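PDB 2F1L: 16S rRNA processing protein from Pseudomonas aeruginosa, which probably acts as an accessory factor in the late assembly of the 30S ribosomal subunit and in efficient 16S rRNA processing. Local coordinates for residues D144-K149 and G166-S171; Q129-I134 and R160-T165; V27-I32 and E88-F93. All blocks are in the same frame, centred on the assembly; numbering follows the deposited sequence. Where two conformers were deposited one is given.

Contacts 1 and 2 lie together in the PRC barrel domain, with centres about 5 Å apart. Their segments alternate along the chain. Strand 145-149 of contact 1 sits between the two strands of contact 2, 130-138 and 160-163. M146 N and L162 O, 2.8 Å apart, probably share a hydrogen bond. Both contacts reach the second subunit and an unknown ligand, probably from the crystallisation liquor; D144, Q167 and T165 bond to such ligands. Contact 3 belongs to the RimM N-terminal domain, on the opposite side of the chain's centre. Its centre is about 31 Å from that of contact 1 and about 35 Å from that of contact 2.

Contact 1 (D144-K149 and G166-S171); sequences DVMVVK and GQCVLS
No ring or other flat group takes part where M146 meets C168 and V169; the contact has no faces or edges and is made by the M146 and V169 methyls and the C168 sulfur, with the selenium of M146 a little farther off. It lies inside the PRC barrel domain. Strand 169-173 is an outermost strand of the six-stranded sheet, and strand 145-149 is next to the strand at the other end. Their meeting is consistent with a sheet curled into a barrel. The backbones stay apart, with the CA atoms of M146 and V169 10.3 Å from each other. The long side chain of M146 spans the gap.

M146 is present as selenomethionine. Its CB points toward 166-171, and the chain runs out nearly straight as far as SE. It then bends at chi3 (-60°), which swings CE aside to where it reaches both V169 CG2 and C168 SG. M146 CE touches V169 CG2 at 3.8 Å, while M146 SE lies 4.1 Å from that same V169 methyl. The two side chains cross obliquely. With CG1 of V169 anti to the backbone N (chi1 178°), CG2 stands beside that N, anti to the carbonyl carbon, and this is the branch that meets M146.

All three touching residues are buried, and the contact is purely apolar. M146 also packs on I134, L137, L162 and M179, and V169 shares M179. The selenium end of M146 probably helps to fill the barrel interior. The ends of the segments are polar: D144 OD2 and Q167 NE2 each bond to an unknown ligand, and the side chain of C168 is about 5 Å from one. P163 O, from strand 160-163, packs on both M146 CE and C168 CB. C168 SG completes the contact, 4.3 Å from M146 CE.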
loop_
_atom_site.group_PDB
_atom_site.type_symbol
_atom_site.label_atom_id
_atom_site.label_comp_id
_atom_site.label_asym_id
_atom_site.label_seq_id
_atom_site.Cartn_x
_atom_site.Cartn_y
_atom_site.Cartn_z
ATOM N N ASP A 144 3.947 1.858 8.110
ATOM C CA ASP A 144 3.389 2.678 9.168
ATOM C C ASP A 144 1.928 3.027 8.900
ATOM O O ASP A 144 1.503 3.145 7.752
ATOM C CB ASP A 144 4.197 3.953 9.293
ATOM C CG ASP A 144 5.607 3.701 9.755
ATOM O OD1 ASP A 144 5.795 2.770 10.563
ATOM O OD2 ASP A 144 6.525 4.441 9.324
ATOM N N VAL A 145 1.159 3.202 9.959
ATOM C CA VAL A 145 -0.242 3.558 9.831
ATOM C C VAL A 145 -0.442 4.922 10.407
ATOM O O VAL A 145 0.157 5.265 11.420
ATOM C CB VAL A 145 -1.118 2.548 10.581
ATOM C CG1 VAL A 145 -2.521 3.076 10.753
ATOM C CG2 VAL A 145 -1.120 1.189 9.821
HETATM N N MSE A 146 -1.294 5.707 9.770
HETATM C CA MSE A 146 -1.658 7.036 10.245
HETATM C C MSE A 146 -2.992 6.967 10.922
HETATM O O MSE A 146 -3.963 6.523 10.339
HETATM C CB MSE A 146 -1.759 7.991 9.088
HETATM C CG MSE A 146 -0.470 8.165 8.372
HETATM SE SE MSE A 146 -0.713 8.992 6.560
HETATM C CE MSE A 146 -1.872 7.718 5.610
ATOM N N VAL A 147 -3.034 7.413 12.170
ATOM C CA VAL A 147 -4.284 7.501 12.914
ATOM C C VAL A 147 -4.875 8.862 12.596
ATOM O O VAL A 147 -4.315 9.894 12.978
ATOM C CB VAL A 147 -4.076 7.329 14.465
ATOM C CG1 VAL A 147 -5.405 7.311 15.195
ATOM C CG2 VAL A 147 -3.363 6.053 14.761
ATOM N N VAL A 148 -5.995 8.843 11.869
ATOM C CA VAL A 148 -6.716 10.057 11.445
ATOM C C VAL A 148 -7.926 10.309 12.342
ATOM O O VAL A 148 -8.841 9.480 12.406
ATOM C CB VAL A 148 -7.138 9.906 10.007
ATOM C CG1 VAL A 148 -7.866 11.156 9.553
ATOM C CG2 VAL A 148 -5.872 9.691 9.135
ATOM N N LYS A 149 -7.895 11.412 13.093
ATOM C CA LYS A 149 -8.956 11.732 14.077
ATOM C C LYS A 149 -9.890 12.711 13.387
ATOM O O LYS A 149 -9.441 13.561 12.633
ATOM C CB LYS A 149 -8.394 12.347 15.379
ATOM N N GLY A 166 2.383 4.951 -1.010
ATOM C CA GLY A 166 2.009 5.734 -2.188
ATOM C C GLY A 166 0.707 5.310 -2.858
ATOM O O GLY A 166 0.109 6.099 -3.585
ATOM N N GLN A 167 0.265 4.069 -2.644
ATOM C CA GLN A 167 -1.030 3.693 -3.125
ATOM C C GLN A 167 -2.085 4.532 -2.435
ATOM O O GLN A 167 -3.213 4.729 -2.978
ATOM C CB GLN A 167 -1.288 2.197 -2.869
ATOM C CG GLN A 167 -2.585 1.697 -3.492
ATOM C CD GLN A 167 -2.782 0.194 -3.421
ATOM O OE1 GLN A 167 -3.841 -0.288 -3.802
ATOM N NE2 GLN A 167 -1.780 -0.550 -2.960
ATOM N N CYS A 168 -1.727 5.002 -1.230
ATOM C CA CYS A 168 -2.623 5.784 -0.387
ATOM C C CYS A 168 -2.296 7.289 -0.333
ATOM O O CYS A 168 -3.166 8.160 -0.575
ATOM C CB CYS A 168 -2.621 5.241 1.029
ATOM S SG CYS A 168 -3.747 6.182 2.100
ATOM N N VAL A 169 -1.052 7.600 0.012
ATOM C CA VAL A 169 -0.642 9.005 0.176
ATOM C C VAL A 169 -0.221 9.531 -1.168
ATOM O O VAL A 169 0.784 9.093 -1.712
ATOM C CB VAL A 169 0.530 9.164 1.176
ATOM C CG1 VAL A 169 0.963 10.656 1.266
ATOM C CG2 VAL A 169 0.115 8.665 2.523
ATOM N N LEU A 170 -0.962 10.476 -1.712
ATOM C CA LEU A 170 -0.620 10.981 -3.053
ATOM C C LEU A 170 0.330 12.187 -3.017
ATOM O O LEU A 170 1.210 12.316 -3.879
ATOM C CB LEU A 170 -1.897 11.368 -3.811
ATOM C CG LEU A 170 -2.980 10.290 -3.852
ATOM C CD1 LEU A 170 -4.049 10.663 -4.793
ATOM C CD2 LEU A 170 -2.370 8.966 -4.261
ATOM N N SER A 171 0.100 13.087 -2.062
ATOM C CA SER A 171 0.807 14.359 -2.022
ATOM C C SER A 171 0.801 14.839 -0.583
ATOM O O SER A 171 -0.202 14.723 0.093
ATOM C CB SER A 171 0.084 15.421 -2.877
ATOM O OG SER A 171 -0.115 15.011 -4.223
#

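Contact 2 (Q129-I134 and R160-T165)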
loop_
_atom_site.group_PDB
_atom_site.type_symbol
_atom_site.label_atom_id
_atom_site.label_comp_id
_atom_site.label_asym_id
_atom_site.label_seq_id
_atom_site.Cartn_x
_atom_site.Cartn_y
_atom_site.Cartn_z
ATOM N N GLN A 129 -13.095 15.562 0.197
ATOM C CA GLN A 129 -13.611 15.407 1.542
ATOM C C GLN A 129 -12.502 15.403 2.579
ATOM O O GLN A 129 -11.528 14.724 2.420
ATOM C CB GLN A 129 -14.407 14.091 1.649
ATOM C CG GLN A 129 -15.552 13.961 0.621
ATOM C CD GLN A 129 -16.428 12.723 0.827
ATOM O OE1 GLN A 129 -17.632 12.847 1.013
ATOM N NE2 GLN A 129 -15.824 11.530 0.785
ATOM N N LEU A 130 -12.672 16.166 3.653
ATOM C CA LEU A 130 -11.745 16.196 4.774
ATOM C C LEU A 130 -12.094 15.056 5.684
ATOM O O LEU A 130 -13.151 15.057 6.306
ATOM C CB LEU A 130 -11.869 17.509 5.554
ATOM C CG LEU A 130 -11.051 17.602 6.856
ATOM C CD1 LEU A 130 -9.557 17.532 6.608
ATOM C CD2 LEU A 130 -11.363 18.866 7.576
ATOM N N LEU A 131 -11.198 14.082 5.765
ATOM C CA LEU A 131 -11.363 12.946 6.662
ATOM C C LEU A 131 -10.939 13.270 8.072
ATOM O O LEU A 131 -11.338 12.598 9.002
ATOM C CB LEU A 131 -10.503 11.791 6.187
ATOM C CG LEU A 131 -10.629 11.369 4.718
ATOM C CD1 LEU A 131 -9.802 10.098 4.436
ATOM C CD2 LEU A 131 -12.080 11.136 4.338
ATOM N N GLY A 132 -10.089 14.268 8.255
ATOM C CA GLY A 132 -9.624 14.545 9.606
ATOM C C GLY A 132 -8.196 15.012 9.625
ATOM O O GLY A 132 -7.686 15.413 8.602
ATOM N N VAL A 133 -7.584 14.991 10.804
ATOM C CA VAL A 133 -6.173 15.341 10.960
ATOM C C VAL A 133 -5.425 14.124 11.455
ATOM O O VAL A 133 -5.965 13.318 12.192
ATOM C CB VAL A 133 -5.912 16.517 11.981
ATOM C CG1 VAL A 133 -6.327 17.865 11.418
ATOM C CG2 VAL A 133 -6.615 16.302 13.260
ATOM N N ILE A 134 -4.172 14.001 11.061
ATOM C CA ILE A 134 -3.318 12.953 11.569
ATOM C C ILE A 134 -3.028 13.289 13.011
ATOM O O ILE A 134 -2.523 14.364 13.327
ATOM C CB ILE A 134 -2.015 12.867 10.763
ATOM C CG1 ILE A 134 -2.303 12.323 9.368
ATOM C CG2 ILE A 134 -1.014 11.949 11.434
ATOM C CD1 ILE A 134 -1.242 12.586 8.386
ATOM N N ARG A 160 -9.983 6.932 11.479
ATOM C CA ARG A 160 -9.581 6.057 10.411
ATOM C C ARG A 160 -8.112 5.713 10.479
ATOM O O ARG A 160 -7.325 6.413 11.078
ATOM C CB ARG A 160 -9.896 6.706 9.070
ATOM C CG ARG A 160 -11.361 6.738 8.739
ATOM C CD ARG A 160 -11.555 7.442 7.442
ATOM N NE ARG A 160 -12.945 7.439 6.993
ATOM C CZ ARG A 160 -13.854 8.276 7.456
ATOM N NH1 ARG A 160 -13.529 9.150 8.402
ATOM N NH2 ARG A 160 -15.087 8.234 6.995
ATOM N N LEU A 161 -7.738 4.624 9.838
ATOM C CA LEU A 161 -6.369 4.161 9.927
ATOM C C LEU A 161 -5.846 3.859 8.533
ATOM O O LEU A 161 -6.235 2.855 7.898
ATOM C CB LEU A 161 -6.326 2.929 10.807
ATOM C CG LEU A 161 -6.788 3.253 12.214
ATOM C CD1 LEU A 161 -7.618 2.101 12.739
ATOM C CD2 LEU A 161 -5.607 3.568 13.118
ATOM N N LEU A 162 -4.997 4.756 8.047
ATOM C CA LEU A 162 -4.572 4.721 6.657
ATOM C C LEU A 162 -3.135 4.271 6.606
ATOM O O LEU A 162 -2.352 4.635 7.445
ATOM C CB LEU A 162 -4.729 6.077 6.009
ATOM C CG LEU A 162 -6.123 6.443 5.494
ATOM C CD1 LEU A 162 -7.157 6.407 6.571
ATOM C CD2 LEU A 162 -6.060 7.844 4.873
ATOM N N PRO A 163 -2.793 3.454 5.619
ATOM C CA PRO A 163 -1.408 3.018 5.437
ATOM C C PRO A 163 -0.564 4.127 4.831
ATOM O O PRO A 163 -1.012 4.832 3.908
ATOM C CB PRO A 163 -1.551 1.864 4.462
ATOM C CG PRO A 163 -2.723 2.256 3.619
ATOM C CD PRO A 163 -3.691 2.923 4.575
ATOM N N TYR A 164 0.634 4.316 5.359
ATOM C CA TYR A 164 1.546 5.328 4.806
ATOM C C TYR A 164 2.299 4.658 3.667
ATOM O O TYR A 164 3.395 4.114 3.850
ATOM C CB TYR A 164 2.528 5.868 5.872
ATOM C CG TYR A 164 3.418 6.955 5.326
ATOM C CD1 TYR A 164 2.965 8.250 5.180
ATOM C CD2 TYR A 164 4.697 6.672 4.897
ATOM C CE1 TYR A 164 3.771 9.249 4.644
ATOM C CE2 TYR A 164 5.494 7.637 4.351
ATOM C CZ TYR A 164 5.033 8.934 4.229
ATOM O OH TYR A 164 5.870 9.897 3.682
ATOM N N THR A 165 1.659 4.640 2.513
ATOM C CA THR A 165 2.242 4.140 1.267
ATOM C C THR A 165 1.730 5.027 0.137
ATOM O O THR A 165 0.727 5.724 0.298
ATOM C CB THR A 165 1.745 2.743 0.933
ATOM O OG1 THR A 165 0.326 2.788 0.682
ATOM C CG2 THR A 165 2.019 1.795 2.067
HETATM O O HOH W 1 -11.087 9.983 9.807
#
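L131 and R160 come closest in the backbone, with their CA atoms 8.0 Å apart, because strand 145-149 lies between strands 130-138 and 160-163 in the sheet. Side chains and one water therefore make the contact. L131 points its CB toward 160-165. Its chi1 of -51° and a straight second torsion carry CD1 out to the two facing side chains. There L131 CD1 meets L162 CD2 at 4.4 Å. The same L131 methyl lies 4.4 Å from R160 CD, so it packs against the aliphatic part of the arginine as well as against the leucine.

R160 is extended from CG to NE. This brings its guanidinium past the leucine to the main chain of 129-134. R160 NH1 stops 4.1 Å from L131 O, too far for a direct bond, and the approach is oblique. Water 1 fills the role of bridge. It lies 2.7 Å from L131 O, to which it can donate, and accepts from R160 NH1 at 2.9 Å. It sits at the guanidinium edge, in the plane of the group. The lines from the water to L131 O and R160 NH1 meet at about 93°. L131 O also receives a weak hydrogen bond from S154 OG.

The main partner of the arginine is elsewhere. R160 NH2 forms a salt bridge with D156 OD2 and a hydrogen bond with A185 O, and these probably fix the rotation of the group. The guanidinium is thus held from outside the two segments as well as through the water. Across the strand between them, L131 and L162 form part of the apolar interior expected of a PRC barrel, and R160 with its bound water borders it.

Contact 3 (V27-I32 and E88-F93); sequences VSVYGI and EEARTF
V29 reaches A90 and R91 with a single methyl. Its CB points toward helix 87-91, just after the chain turns a corner at S28. CG1 stands anti to the carbonyl carbon (chi1 -66°) and does the touching. V29 CG1 lies 3.6 Å from A90 CB, and it presses on the peptide joining A90 and R91, 3.5 Å from A90 C and 3.4 Å from R91 N. R91 CG is farther, 4.0 Å from V29 CG1.

Beyond CG, R91 bends at chi3 and turns back along its own segment. It grips E88 side-on in a salt bridge: R91 NE to E88 OE1 at 2.7 Å and R91 NH1 to E88 OE2 at 3.0 Å. Both carboxylate oxygens are met on their syn sides. Water 2 donates to A90 O at 2.7 Å and, weakly, to S28 O.

This joins a short strand of the RimM N-terminal domain to its helix near the surface. The direct contact is apolar. Water 2 adds a polar bridge, weak on the S28 side, and G31 O bonds R87 NH1 nearby. The R91 charge, with R87 close by, is probably balanced largely by E88, so the contact between the segments probably depends mainly on close packing.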
loop_
_atom_site.group_PDB
_atom_site.type_symbol
_atom_site.label_atom_id
_atom_site.label_comp_id
_atom_site.label_asym_id
_atom_site.label_seq_id
_atom_site.Cartn_x
_atom_site.Cartn_y
_atom_site.Cartn_z
ATOM N N VAL A 27 5.487 3.322 -19.147
ATOM C CA VAL A 27 4.662 2.213 -19.664
ATOM C C VAL A 27 3.858 2.512 -20.898
ATOM O O VAL A 27 3.332 1.606 -21.528
ATOM C CB VAL A 27 3.687 1.720 -18.602
ATOM C CG1 VAL A 27 4.445 1.089 -17.468
ATOM C CG2 VAL A 27 2.805 2.879 -18.090
ATOM N N SER A 28 3.756 3.769 -21.269
ATOM C CA SER A 28 3.034 4.102 -22.462
ATOM C C SER A 28 3.274 5.566 -22.771
ATOM O O SER A 28 4.116 6.201 -22.146
ATOM C CB SER A 28 1.537 3.908 -22.167
ATOM O OG SER A 28 0.780 4.090 -23.346
ATOM N N VAL A 29 2.479 6.118 -23.680
ATOM C CA VAL A 29 2.569 7.514 -24.006
ATOM C C VAL A 29 1.363 8.179 -23.438
ATOM O O VAL A 29 0.443 7.514 -23.122
ATOM C CB VAL A 29 2.651 7.765 -25.510
ATOM C CG1 VAL A 29 3.987 7.198 -26.056
ATOM C CG2 VAL A 29 1.444 7.177 -26.226
ATOM N N TYR A 30 1.407 9.499 -23.265
ATOM C CA TYR A 30 0.250 10.252 -22.824
ATOM C C TYR A 30 0.137 11.439 -23.736
ATOM O O TYR A 30 1.032 12.280 -23.790
ATOM C CB TYR A 30 0.446 10.715 -21.394
ATOM C CG TYR A 30 -0.774 11.363 -20.840
ATOM C CD1 TYR A 30 -1.786 10.599 -20.323
ATOM C CD2 TYR A 30 -0.923 12.744 -20.849
ATOM C CE1 TYR A 30 -2.933 11.173 -19.828
ATOM C CE2 TYR A 30 -2.083 13.339 -20.365
ATOM C CZ TYR A 30 -3.087 12.537 -19.859
ATOM O OH TYR A 30 -4.254 13.080 -19.345
ATOM N N GLY A 31 -0.960 11.500 -24.473
ATOM C CA GLY A 31 -1.177 12.628 -25.379
ATOM C C GLY A 31 -0.263 12.531 -26.581
ATOM O O GLY A 31 0.385 11.516 -26.820
ATOM N N ILE A 32 -0.194 13.599 -27.342
ATOM C CA ILE A 32 0.448 13.537 -28.632
ATOM C C ILE A 32 1.606 14.518 -28.754
ATOM O O ILE A 32 2.131 14.721 -29.835
ATOM C CB ILE A 32 -0.589 13.834 -29.754
ATOM C CG1 ILE A 32 -1.046 15.271 -29.685
ATOM C CG2 ILE A 32 -1.813 12.905 -29.675
ATOM C CD1 ILE A 32 -1.643 15.700 -30.948
ATOM N N GLU A 88 5.388 9.836 -31.186
ATOM C CA GLU A 88 6.012 8.720 -31.869
ATOM C C GLU A 88 7.392 8.418 -31.318
ATOM O O GLU A 88 7.701 7.242 -31.137
ATOM C CB GLU A 88 6.035 8.967 -33.371
ATOM C CG GLU A 88 4.653 9.105 -33.957
ATOM C CD GLU A 88 3.683 8.018 -33.470
ATOM O OE1 GLU A 88 4.030 6.813 -33.541
ATOM O OE2 GLU A 88 2.578 8.366 -33.000
ATOM N N GLU A 89 8.225 9.432 -31.048
ATOM C CA GLU A 89 9.469 9.166 -30.332
ATOM C C GLU A 89 9.161 8.615 -28.912
ATOM O O GLU A 89 9.827 7.679 -28.436
ATOM C CB GLU A 89 10.346 10.416 -30.278
ATOM C CG GLU A 89 11.716 10.206 -29.628
ATOM C CD GLU A 89 12.633 9.300 -30.414
ATOM O OE1 GLU A 89 12.831 9.540 -31.641
ATOM O OE2 GLU A 89 13.172 8.356 -29.791
ATOM N N ALA A 90 8.128 9.158 -28.261
ATOM C CA ALA A 90 7.779 8.754 -26.919
ATOM C C ALA A 90 7.455 7.253 -26.772
ATOM O O ALA A 90 7.751 6.671 -25.711
ATOM C CB ALA A 90 6.670 9.591 -26.396
ATOM N N ARG A 91 6.858 6.648 -27.810
ATOM C CA ARG A 91 6.515 5.243 -27.789
ATOM C C ARG A 91 7.752 4.439 -27.496
ATOM O O ARG A 91 7.677 3.437 -26.813
ATOM C CB ARG A 91 6.023 4.774 -29.146
ATOM C CG ARG A 91 4.624 5.062 -29.436
ATOM C CD ARG A 91 4.203 4.488 -30.830
ATOM N NE ARG A 91 3.190 5.364 -31.401
ATOM C CZ ARG A 91 1.898 5.301 -31.088
ATOM N NH1 ARG A 91 1.013 6.169 -31.632
ATOM N NH2 ARG A 91 1.487 4.367 -30.224
ATOM N N THR A 92 8.886 4.871 -28.037
ATOM C CA THR A 92 10.119 4.134 -27.893
ATOM C C THR A 92 10.657 4.166 -26.493
ATOM O O THR A 92 11.559 3.431 -26.208
ATOM C CB THR A 92 11.221 4.651 -28.843
ATOM O OG1 THR A 92 11.678 5.913 -28.397
ATOM C CG2 THR A 92 10.678 4.811 -30.261
ATOM N N PHE A 93 10.090 4.979 -25.606
ATOM C CA PHE A 93 10.472 4.977 -24.187
ATOM C C PHE A 93 9.749 3.953 -23.350
ATOM O O PHE A 93 10.106 3.749 -22.169
ATOM C CB PHE A 93 10.302 6.374 -23.596
ATOM C CG PHE A 93 11.413 7.269 -23.976
ATOM C CD1 PHE A 93 11.586 7.626 -25.301
ATOM C CD2 PHE A 93 12.373 7.641 -23.046
ATOM C CE1 PHE A 93 12.666 8.404 -25.690
ATOM C CE2 PHE A 93 13.467 8.434 -23.419
ATOM C CZ PHE A 93 13.619 8.801 -24.745
HETATM O O HOH W 2 6.455 5.280 -23.791
#